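Histone deacetylase complex subunit SAP18 (Mus musculus, PDB 4A6Q) enhances transcriptional repression by the SIN3-HDAC1 complex and serves as an auxiliary component of the splicing-dependent exon junction complex. Local coordinates at residues Leu30-Thr34 with Phe46-Pro52; Leu66-Thr70 with Gly107-Arg113; His86-Val92 with Asp131-Ile137. One frame throughout, in Å; residues are numbered along the deposited sequence.

All three contacts belong to one ubiquitin-like domain and reach the same five-stranded mixed sheet. Interaction 3 pairs strands 86-94 and 132-138 in its middle. Interactions 1 and 2 lie about 11 Å from it, centre to centre, and about 22 Å from each other. Strand 28-35, which carries half of interaction 1, runs beside strand 132-138; strand 101-110, from interaction 2, borders strand 86-94. Interaction 1 closes first along the chain, whereas the segments of interactions 2 and 3 alternate. Helix 66-76 packs on one sheet face, where Leu-69 meets Leu-30 of interaction 1, while the 46-52 loop covers part of the other, so the contacts join both faces into a single domain core.

Interaction 1 of 3, residues Leu30-Thr34 with Phe46-Pro52; sequences LRVFT and FSRGNVP. With IPA (isopropyl alcohol), chain B.
The ring of Phe-33 is the hub of this contact, met by Phe-46, Val-51 and Pro-52 of the loop. Phe-46 brings its edge over one face of Phe-33 in a T-shaped (edge-to-face) stack, with ring planes at 89° and centroids 5.3 Å apart. Its leading atoms are CE1 and CZ, and Phe-46 CE1 lies 3.9 Å from Phe-33 CE1. The far rim of Phe-33 is occupied as well: CD of Pro-52 sits 3.8 Å from Phe-33 CE2, and CB of Val-51 is 3.8 Å from Phe-33 CZ, the valine side chain crossing that of Phe-33 at about a right angle. With CG anti to its carbonyl carbon (chi1 -61°), Phe-33 leans from the strand toward the loop and can meet all three residues. In the ubiquitin-like fold of SAP18, this packing lays the connection between strands 28-35 and 56-60 over a face of the sheet, on the side that also carries Tyr-132, whose ring meets both phenylalanines. The packing is apolar, and contacts become sparse on either side of it. Toward Arg-31 the contact thins to one approach, Val-51 CG2 lying 3.8 Å from NH2 of Arg-31; the guanidinium has its main polar partner in Glu-55, whose OE2 forms a salt bridge with Arg-31 NE. At the other end of the strand segment, Thr-34 takes no part in the loop contact; its OG1 shares a 2.8 Å hydrogen bond with O2 of an isopropyl alcohol, probably from the crystallisation liquor. The loop itself is exposed around Arg-48, Gly-49 and Asn-50, where a type I' turn is closed by the 2.9 Å bond from Asn-50 N to Ser-47 O.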
loop_
_atom_site.group_PDB
_atom_site.type_symbol
_atom_site.label_atom_id
_atom_site.label_comp_id
_atom_site.label_asym_id
_atom_site.label_seq_id
_atom_site.Cartn_x
_atom_site.Cartn_y
_atom_site.Cartn_z
ATOM N N LEU A 30 2.072 10.592 0.631
ATOM C CA LEU A 30 1.253 9.388 0.439
ATOM C C LEU A 30 -0.190 9.686 0.863
ATOM O O LEU A 30 -0.414 10.151 1.955
ATOM C CB LEU A 30 1.822 8.292 1.326
ATOM C CG LEU A 30 1.083 6.941 1.352
ATOM C CD1 LEU A 30 1.172 6.305 -0.029
ATOM C CD2 LEU A 30 1.630 6.038 2.434
ATOM N N ARG A 31 -1.145 9.409 -0.019
ATOM C CA ARG A 31 -2.574 9.618 0.278
ATOM C C ARG A 31 -3.189 8.263 0.622
ATOM O O ARG A 31 -3.157 7.329 -0.196
ATOM C CB ARG A 31 -3.268 10.237 -0.938
ATOM C CG ARG A 31 -2.650 11.621 -1.334
ATOM C CD ARG A 31 -3.306 12.198 -2.585
ATOM N NE ARG A 31 -4.685 12.593 -2.327
ATOM C CZ ARG A 31 -5.513 13.086 -3.241
ATOM N NH1 ARG A 31 -5.114 13.245 -4.505
ATOM N NH2 ARG A 31 -6.757 13.398 -2.896
ATOM N N VAL A 32 -3.685 8.150 1.850
ATOM C CA VAL A 32 -4.196 6.878 2.373
ATOM C C VAL A 32 -5.685 7.008 2.615
ATOM O O VAL A 32 -6.137 7.955 3.253
ATOM C CB VAL A 32 -3.516 6.577 3.716
ATOM C CG1 VAL A 32 -4.029 5.260 4.295
ATOM C CG2 VAL A 32 -2.001 6.505 3.524
ATOM N N PHE A 33 -6.450 6.079 2.057
ATOM C CA PHE A 33 -7.873 6.044 2.261
ATOM C C PHE A 33 -8.148 4.823 3.099
ATOM O O PHE A 33 -7.409 3.845 3.004
ATOM C CB PHE A 33 -8.573 5.973 0.902
ATOM C CG PHE A 33 -8.276 7.180 0.034
ATOM C CD1 PHE A 33 -7.170 7.202 -0.797
ATOM C CD2 PHE A 33 -9.086 8.311 0.096
ATOM C CE1 PHE A 33 -6.879 8.310 -1.564
ATOM C CE2 PHE A 33 -8.813 9.421 -0.683
ATOM C CZ PHE A 33 -7.684 9.433 -1.493
ATOM N N THR A 34 -9.169 4.909 3.929
ATOM C CA THR A 34 -9.456 3.805 4.854
ATOM C C THR A 34 -10.941 3.468 4.838
ATOM O O THR A 34 -11.785 4.313 4.535
ATOM C CB THR A 34 -9.007 4.101 6.335
ATOM O OG1 THR A 34 -9.653 5.290 6.822
ATOM C CG2 THR A 34 -7.485 4.310 6.434
ATOM N N PHE A 46 -13.302 6.104 -7.063
ATOM C CA PHE A 46 -12.114 6.817 -7.558
ATOM C C PHE A 46 -12.289 7.329 -8.999
ATOM O O PHE A 46 -11.329 7.787 -9.642
ATOM C CB PHE A 46 -10.859 5.923 -7.443
ATOM C CG PHE A 46 -10.402 5.710 -6.036
ATOM C CD1 PHE A 46 -9.525 6.604 -5.440
ATOM C CD2 PHE A 46 -10.841 4.615 -5.287
ATOM C CE1 PHE A 46 -9.102 6.438 -4.163
ATOM C CE2 PHE A 46 -10.419 4.457 -4.003
ATOM C CZ PHE A 46 -9.557 5.359 -3.431
ATOM N N SER A 47 -13.522 7.284 -9.495
ATOM C CA SER A 47 -13.790 7.624 -10.882
ATOM C C SER A 47 -14.187 9.089 -11.065
ATOM O O SER A 47 -14.474 9.799 -10.102
ATOM C CB SER A 47 -14.925 6.753 -11.400
ATOM O OG SER A 47 -16.127 7.084 -10.723
ATOM N N ARG A 48 -14.204 9.510 -12.326
ATOM C CA ARG A 48 -14.697 10.829 -12.727
ATOM C C ARG A 48 -14.024 11.965 -11.988
ATOM O O ARG A 48 -14.664 12.974 -11.686
ATOM C CB ARG A 48 -16.224 10.913 -12.545
ATOM C CG ARG A 48 -17.022 10.059 -13.518
ATOM C CD ARG A 48 -18.504 9.991 -13.135
ATOM N NE ARG A 48 -18.774 8.940 -12.151
ATOM C CZ ARG A 48 -19.367 9.142 -10.974
ATOM N NH1 ARG A 48 -19.761 10.366 -10.626
ATOM N NH2 ARG A 48 -19.568 8.119 -10.147
ATOM N N GLY A 49 -12.737 11.801 -11.689
ATOM C CA GLY A 49 -11.971 12.828 -11.012
ATOM C C GLY A 49 -12.176 12.915 -9.507
ATOM O O GLY A 49 -11.694 13.848 -8.876
ATOM N N ASN A 50 -12.887 11.948 -8.927
ATOM C CA ASN A 50 -13.160 12.002 -7.490
ATOM C C ASN A 50 -12.340 11.013 -6.679
ATOM O O ASN A 50 -11.836 10.033 -7.209
ATOM C CB ASN A 50 -14.648 11.736 -7.220
ATOM C CG ASN A 50 -15.556 12.785 -7.832
ATOM O OD1 ASN A 50 -15.353 13.984 -7.658
ATOM N ND2 ASN A 50 -16.561 12.329 -8.559
ATOM N N VAL A 51 -12.207 11.296 -5.385
ATOM C CA VAL A 51 -11.659 10.353 -4.416
ATOM C C VAL A 51 -12.623 10.360 -3.229
ATOM O O VAL A 51 -13.428 11.294 -3.107
ATOM C CB VAL A 51 -10.247 10.760 -3.953
ATOM C CG1 VAL A 51 -9.249 10.721 -5.118
ATOM C CG2 VAL A 51 -10.278 12.151 -3.333
ATOM N N PRO A 52 -12.562 9.336 -2.360
ATOM C CA PRO A 52 -13.350 9.377 -1.110
ATOM C C PRO A 52 -13.114 10.681 -0.329
ATOM O O PRO A 52 -12.035 11.247 -0.371
ATOM C CB PRO A 52 -12.827 8.175 -0.334
ATOM C CG PRO A 52 -12.414 7.190 -1.428
ATOM C CD PRO A 52 -11.808 8.068 -2.502
HETATM C C1 IPA B . -11.155 4.163 9.865
HETATM C C2 IPA B . -12.423 4.614 9.148
HETATM C C3 IPA B . -12.723 6.055 9.547
HETATM O O2 IPA B . -12.242 4.557 7.743
#

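Interaction 2 of 3, residues Leu66-Thr70 with Gly107-Arg113; sequences LKELT and GSTMSGR
Lys-67 reaches from helix 66-76 to the end of strand 101-110, where its NZ donates to Met-110 O at 2.8 Å. This is a helix-on-sheet contact of the ubiquitin-like fold: the helix lies across an outermost strand of the sheet, and the axes of helix segment 66-70 and strand segment 107-110 approach to 8.9 Å and cross at -55°. Met-110 is a selenomethionine, and its carbonyl opens a type II turn that closes at Arg-113. Its oxygen is held from both faces of the carbonyl plane: the ammonium stands above it, 47° out of plane, while Arg-113 N comes to the opposite face. The lysine chain bends at chi2 (-48°) and then runs extended, which carries NZ out beyond Thr-109 to the turn. A weaker bond, 3.4 Å long, runs from Lys-67 NZ to Arg-113 O, so the ammonium spans both ends of the turn. Three waters join further donors and acceptors. One molecule accepts from Lys-67 NZ and is hydrogen-bonded to both threonine hydroxyls, OG1 of Thr-70 and OG1 of Thr-109, thereby bridging helix and strand. A second accepts from Met-110 N and donates to Arg-113 O; a third accepts from Gly-112 N, and both have weak links to the ammonium. Ser-111 is satisfied elsewhere, its hydroxyl bonded to Ala-80 O. Away from this polar end, toward Gly-107, the contact turns apolar. Leu-66 lays CD1 alongside the backbone of Gly-107, where a side chain on the glycine would be tight against that methyl. Thr-109 points toward the helix with its methyl, CG2, anti to the carbonyl carbon, and this CG2 meets Leu-66 CB at 3.6 Å, while Thr-70 CG2 lies 3.2 Å from Thr-109 OG1.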
loop_
_atom_site.group_PDB
_atom_site.type_symbol
_atom_site.label_atom_id
_atom_site.label_comp_id
_atom_site.label_asym_id
_atom_site.label_seq_id
_atom_site.Cartn_x
_atom_site.Cartn_y
_atom_site.Cartn_z
ATOM N N LEU A 66 4.524 -1.893 5.804
ATOM C CA LEU A 66 3.133 -1.898 6.244
ATOM C C LEU A 66 3.001 -1.578 7.746
ATOM O O LEU A 66 2.064 -0.847 8.159
ATOM C CB LEU A 66 2.451 -3.241 5.926
ATOM C CG LEU A 66 2.428 -3.602 4.454
ATOM C CD1 LEU A 66 1.524 -4.802 4.270
ATOM C CD2 LEU A 66 1.995 -2.439 3.555
ATOM N N LYS A 67 3.886 -2.109 8.593
ATOM C CA LYS A 67 3.833 -1.840 10.036
ATOM C C LYS A 67 4.076 -0.378 10.382
ATOM O O LYS A 67 3.430 0.211 11.246
ATOM C CB LYS A 67 4.864 -2.692 10.794
ATOM C CG LYS A 67 4.359 -3.978 11.412
ATOM C CD LYS A 67 3.068 -3.861 12.233
ATOM C CE LYS A 67 2.751 -5.212 12.870
ATOM N NZ LYS A 67 1.569 -5.212 13.791
ATOM N N GLU A 68 5.004 0.249 9.652
ATOM C CA GLU A 68 5.270 1.656 9.863
ATOM C C GLU A 68 4.020 2.466 9.573
ATOM O O GLU A 68 3.686 3.431 10.271
ATOM C CB GLU A 68 6.416 2.099 8.931
ATOM C CG GLU A 68 6.818 3.534 9.064
ATOM C CD GLU A 68 8.047 3.897 8.228
ATOM O OE1 GLU A 68 8.517 3.050 7.432
ATOM O OE2 GLU A 68 8.568 5.020 8.453
ATOM N N LEU A 69 3.335 2.108 8.483
ATOM C CA LEU A 69 2.143 2.842 8.116
ATOM C C LEU A 69 0.973 2.597 9.047
ATOM O O LEU A 69 0.224 3.513 9.344
ATOM C CB LEU A 69 1.769 2.543 6.657
ATOM C CG LEU A 69 2.890 2.970 5.685
ATOM C CD1 LEU A 69 2.571 2.465 4.285
ATOM C CD2 LEU A 69 3.047 4.518 5.671
ATOM N N THR A 70 0.810 1.374 9.533
ATOM C CA THR A 70 -0.316 1.164 10.440
ATOM C C THR A 70 -0.118 1.896 11.765
ATOM O O THR A 70 -1.081 2.319 12.380
ATOM C CB THR A 70 -0.597 -0.303 10.755
ATOM O OG1 THR A 70 0.466 -0.825 11.533
ATOM C CG2 THR A 70 -0.786 -1.121 9.488
ATOM N N GLY A 107 -1.132 -6.960 0.936
ATOM C CA GLY A 107 -0.715 -7.603 2.187
ATOM C C GLY A 107 -1.497 -7.104 3.363
ATOM O O GLY A 107 -2.329 -6.202 3.249
ATOM N N SER A 108 -1.255 -7.697 4.548
ATOM C CA SER A 108 -2.007 -7.290 5.730
ATOM C C SER A 108 -1.160 -7.381 6.976
ATOM O O SER A 108 -0.132 -8.069 7.004
ATOM C CB SER A 108 -3.272 -8.130 5.935
ATOM O OG SER A 108 -2.938 -9.482 6.123
ATOM N N THR A 109 -1.601 -6.659 7.983
ATOM C CA THR A 109 -0.961 -6.692 9.293
ATOM C C THR A 109 -2.058 -6.774 10.362
ATOM O O THR A 109 -3.245 -6.606 10.086
ATOM C CB THR A 109 -0.161 -5.429 9.580
ATOM O OG1 THR A 109 -1.030 -4.300 9.570
ATOM C CG2 THR A 109 0.974 -5.203 8.591
HETATM N N MSE A 110 -1.644 -7.046 11.604
HETATM C CA MSE A 110 -2.573 -7.139 12.705
HETATM C C MSE A 110 -1.983 -6.486 13.945
HETATM O O MSE A 110 -0.812 -6.681 14.258
HETATM C CB MSE A 110 -2.857 -8.604 12.977
HETATM C CG MSE A 110 -3.668 -8.806 14.173
HETATM SE SE MSE A 110 -4.143 -10.633 14.201
HETATM C CE MSE A 110 -5.582 -10.575 12.872
ATOM N N SER A 111 -2.794 -5.695 14.634
ATOM C CA SER A 111 -2.350 -5.040 15.859
ATOM C C SER A 111 -1.883 -6.030 16.905
ATOM O O SER A 111 -2.608 -6.945 17.242
ATOM C CB SER A 111 -3.491 -4.218 16.449
ATOM O OG SER A 111 -3.709 -3.081 15.656
ATOM N N GLY A 112 -0.666 -5.835 17.409
ATOM C CA GLY A 112 -0.186 -6.663 18.515
ATOM C C GLY A 112 0.310 -8.028 18.090
ATOM O O GLY A 112 0.575 -8.882 18.932
ATOM N N ARG A 113 0.439 -8.254 16.787
ATOM C CA ARG A 113 0.850 -9.571 16.302
ATOM C C ARG A 113 1.890 -9.412 15.196
ATOM O O ARG A 113 1.770 -8.520 14.342
ATOM C CB ARG A 113 -0.345 -10.404 15.815
ATOM C CG ARG A 113 0.008 -11.871 15.491
ATOM C CD ARG A 113 -1.214 -12.716 15.118
ATOM N NE ARG A 113 -0.832 -14.030 14.595
ATOM C CZ ARG A 113 -0.884 -15.166 15.289
ATOM N NH1 ARG A 113 -1.311 -15.161 16.547
ATOM N NH2 ARG A 113 -0.519 -16.314 14.722
HETATM O O HOH W 1 -0.682 -3.466 12.690
HETATM O O HOH W 2 1.135 -7.992 11.870
HETATM O O HOH W 3 1.369 -3.697 16.726
#

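Interaction 3 of 3, residues His86-Val92 with Asp131-Ile137; sequences HFNFAIV and DYLDIAI
Ala-136 O is gripped by two donors: the backbone N of Asn-88 at 2.9 Å, tilted 24° from the carbonyl plane, and a water that is also bonded to His-86 ND1. From there, paired backbone hydrogen bonds couple Asn-88 with Ala-136, Ala-90 with Asp-134 and Val-92 with Tyr-132. The bond from Asp-134 N to Ala-90 O is 2.8 Å long and almost straight, at 175°. In the alternating non-hydrogen-bonded pairs, Phe-87 with Ile-137, Phe-89 with Ile-135 and Ile-91 with Leu-133, the side chains point to the face covered by helix 66-76. Ile-135 lies beside Phe-89, pointing the same way; its CG1 stands over the ring in a CH-pi contact, 4.2 Å from the centroid of the Phe-89 ring, and CD1 reaches CE2 of Phe-89 at 3.5 Å. Leu-133 approaches the same ring at its edge, in plane, with CD2 3.8 Å from Phe-89 CD2; a chi1 of -163° swings its branches toward the neighbouring strand, and it also touches Leu-69 of helix 66-76. An alanine in place of Leu-133 would keep the backbone pairing but is likely to leave the edge of Phe-89 without its methyl partner and open a gap next to Leu-69. On the other face, Val-92 CG2 packs on Asp-134 CB; Asp-134 is hydrogen-bonded through OD1 to His-41 ND1 and through OD2 to His-40 ND1, while His-40 NE2 is hydrogen-bonded to Asn-88 OD1. This antiparallel pairing, its apolar face turned to the helix, is the central part of a ubiquitin-like beta-grasp sheet.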
loop_
_atom_site.group_PDB
_atom_site.type_symbol
_atom_site.label_atom_id
_atom_site.label_comp_id
_atom_site.label_asym_id
_atom_site.label_seq_id
_atom_site.Cartn_x
_atom_site.Cartn_y
_atom_site.Cartn_z
ATOM N N HIS A 86 -7.331 -5.993 12.185
ATOM C CA HIS A 86 -6.725 -6.415 10.931
ATOM C C HIS A 86 -6.699 -5.264 9.936
ATOM O O HIS A 86 -7.676 -4.544 9.767
ATOM C CB HIS A 86 -7.568 -7.565 10.371
ATOM C CG HIS A 86 -6.990 -8.246 9.174
ATOM N ND1 HIS A 86 -7.283 -7.873 7.877
ATOM C CD2 HIS A 86 -6.217 -9.357 9.073
ATOM C CE1 HIS A 86 -6.665 -8.687 7.034
ATOM N NE2 HIS A 86 -6.028 -9.605 7.735
ATOM N N PHE A 87 -5.529 -5.058 9.344
ATOM C CA PHE A 87 -5.359 -4.018 8.327
ATOM C C PHE A 87 -5.030 -4.627 6.985
ATOM O O PHE A 87 -3.973 -5.240 6.825
ATOM C CB PHE A 87 -4.198 -3.117 8.746
ATOM C CG PHE A 87 -4.404 -2.415 10.058
ATOM C CD1 PHE A 87 -4.146 -3.080 11.269
ATOM C CD2 PHE A 87 -4.831 -1.088 10.093
ATOM C CE1 PHE A 87 -4.314 -2.412 12.489
ATOM C CE2 PHE A 87 -4.997 -0.426 11.299
ATOM C CZ PHE A 87 -4.751 -1.095 12.506
ATOM N N ASN A 88 -5.931 -4.493 6.011
ATOM C CA ASN A 88 -5.715 -5.074 4.701
ATOM C C ASN A 88 -5.352 -3.984 3.715
ATOM O O ASN A 88 -6.133 -3.074 3.485
ATOM C CB ASN A 88 -7.006 -5.753 4.232
ATOM C CG ASN A 88 -6.796 -6.656 3.038
ATOM O OD1 ASN A 88 -6.574 -6.205 1.913
ATOM N ND2 ASN A 88 -6.931 -7.951 3.270
ATOM N N PHE A 89 -4.143 -4.055 3.172
ATOM C CA PHE A 89 -3.637 -2.978 2.290
ATOM C C PHE A 89 -3.804 -3.309 0.808
ATOM O O PHE A 89 -3.521 -4.450 0.378
ATOM C CB PHE A 89 -2.131 -2.789 2.503
ATOM C CG PHE A 89 -1.742 -2.100 3.779
ATOM C CD1 PHE A 89 -1.787 -2.769 4.995
ATOM C CD2 PHE A 89 -1.274 -0.780 3.746
ATOM C CE1 PHE A 89 -1.371 -2.134 6.182
ATOM C CE2 PHE A 89 -0.855 -0.152 4.938
ATOM C CZ PHE A 89 -0.919 -0.829 6.131
ATOM N N ALA A 90 -4.147 -2.290 0.023
ATOM C CA ALA A 90 -4.212 -2.413 -1.422
ATOM C C ALA A 90 -3.672 -1.137 -2.048
ATOM O O ALA A 90 -3.812 -0.072 -1.457
ATOM C CB ALA A 90 -5.642 -2.630 -1.880
ATOM N N ILE A 91 -3.091 -1.244 -3.239
ATOM C CA ILE A 91 -2.666 -0.056 -3.996
ATOM C C ILE A 91 -3.703 0.219 -5.065
ATOM O O ILE A 91 -4.166 -0.697 -5.759
ATOM C CB ILE A 91 -1.299 -0.304 -4.638
ATOM C CG1 ILE A 91 -0.218 -0.368 -3.568
ATOM C CG2 ILE A 91 -0.971 0.874 -5.566
ATOM C CD1 ILE A 91 1.158 -0.925 -4.080
ATOM N N VAL A 92 -4.163 1.466 -5.105
ATOM C CA VAL A 92 -5.114 1.933 -6.108
ATOM C C VAL A 92 -4.333 2.760 -7.119
ATOM O O VAL A 92 -3.679 3.733 -6.745
ATOM C CB VAL A 92 -6.215 2.795 -5.435
ATOM C CG1 VAL A 92 -7.197 3.349 -6.496
ATOM C CG2 VAL A 92 -6.961 1.958 -4.348
ATOM N N ASP A 131 0.004 6.961 -7.095
ATOM C CA ASP A 131 -0.921 5.908 -6.652
ATOM C C ASP A 131 -1.499 6.281 -5.301
ATOM O O ASP A 131 -0.886 7.032 -4.541
ATOM C CB ASP A 131 -0.205 4.571 -6.457
ATOM C CG ASP A 131 0.399 3.993 -7.721
ATOM O OD1 ASP A 131 0.056 4.428 -8.864
ATOM O OD2 ASP A 131 1.224 3.046 -7.588
ATOM N N TYR A 132 -2.627 5.664 -4.948
ATOM C CA TYR A 132 -3.207 5.803 -3.597
ATOM C C TYR A 132 -3.056 4.510 -2.820
ATOM O O TYR A 132 -2.908 3.421 -3.416
ATOM C CB TYR A 132 -4.695 6.165 -3.666
ATOM C CG TYR A 132 -5.004 7.293 -4.630
ATOM C CD1 TYR A 132 -4.412 8.522 -4.474
ATOM C CD2 TYR A 132 -5.913 7.119 -5.656
ATOM C CE1 TYR A 132 -4.687 9.577 -5.350
ATOM C CE2 TYR A 132 -6.191 8.153 -6.523
ATOM C CZ TYR A 132 -5.587 9.380 -6.354
ATOM O OH TYR A 132 -5.856 10.438 -7.221
ATOM N N LEU A 133 -3.053 4.616 -1.492
ATOM C CA LEU A 133 -3.085 3.408 -0.653
ATOM C C LEU A 133 -4.444 3.275 -0.000
ATOM O O LEU A 133 -4.983 4.249 0.515
ATOM C CB LEU A 133 -2.016 3.535 0.427
ATOM C CG LEU A 133 -1.609 2.261 1.147
ATOM C CD1 LEU A 133 -0.892 1.278 0.187
ATOM C CD2 LEU A 133 -0.658 2.675 2.284
ATOM N N ASP A 134 -5.036 2.076 -0.051
ATOM C CA ASP A 134 -6.365 1.879 0.544
ATOM C C ASP A 134 -6.221 0.843 1.639
ATOM O O ASP A 134 -5.650 -0.223 1.412
ATOM C CB ASP A 134 -7.344 1.357 -0.523
ATOM C CG ASP A 134 -8.784 1.567 -0.139
ATOM O OD1 ASP A 134 -9.204 2.719 -0.002
ATOM O OD2 ASP A 134 -9.545 0.584 -0.020
ATOM N N ILE A 135 -6.719 1.134 2.827
ATOM C CA ILE A 135 -6.594 0.183 3.934
ATOM C C ILE A 135 -7.971 -0.151 4.473
ATOM O O ILE A 135 -8.680 0.720 4.954
ATOM C CB ILE A 135 -5.731 0.753 5.081
ATOM C CG1 ILE A 135 -4.418 1.308 4.538
ATOM C CG2 ILE A 135 -5.520 -0.322 6.162
ATOM C CD1 ILE A 135 -3.587 1.981 5.637
ATOM N N ALA A 136 -8.354 -1.419 4.382
ATOM C CA ALA A 136 -9.615 -1.866 4.933
ATOM C C ALA A 136 -9.327 -2.377 6.347
ATOM O O ALA A 136 -8.545 -3.322 6.520
ATOM C CB ALA A 136 -10.205 -2.983 4.070
ATOM N N ILE A 137 -9.922 -1.739 7.348
ATOM C CA ILE A 137 -9.625 -2.083 8.745
ATOM C C ILE A 137 -10.810 -2.881 9.263
ATOM O O ILE A 137 -11.963 -2.469 9.096
ATOM C CB ILE A 137 -9.431 -0.822 9.582
ATOM C CG1 ILE A 137 -8.334 0.053 8.960
ATOM C CG2 ILE A 137 -9.039 -1.193 11.040
ATOM C CD1 ILE A 137 -8.152 1.418 9.643
HETATM O O HOH W 4 -9.242 -5.969 7.144
#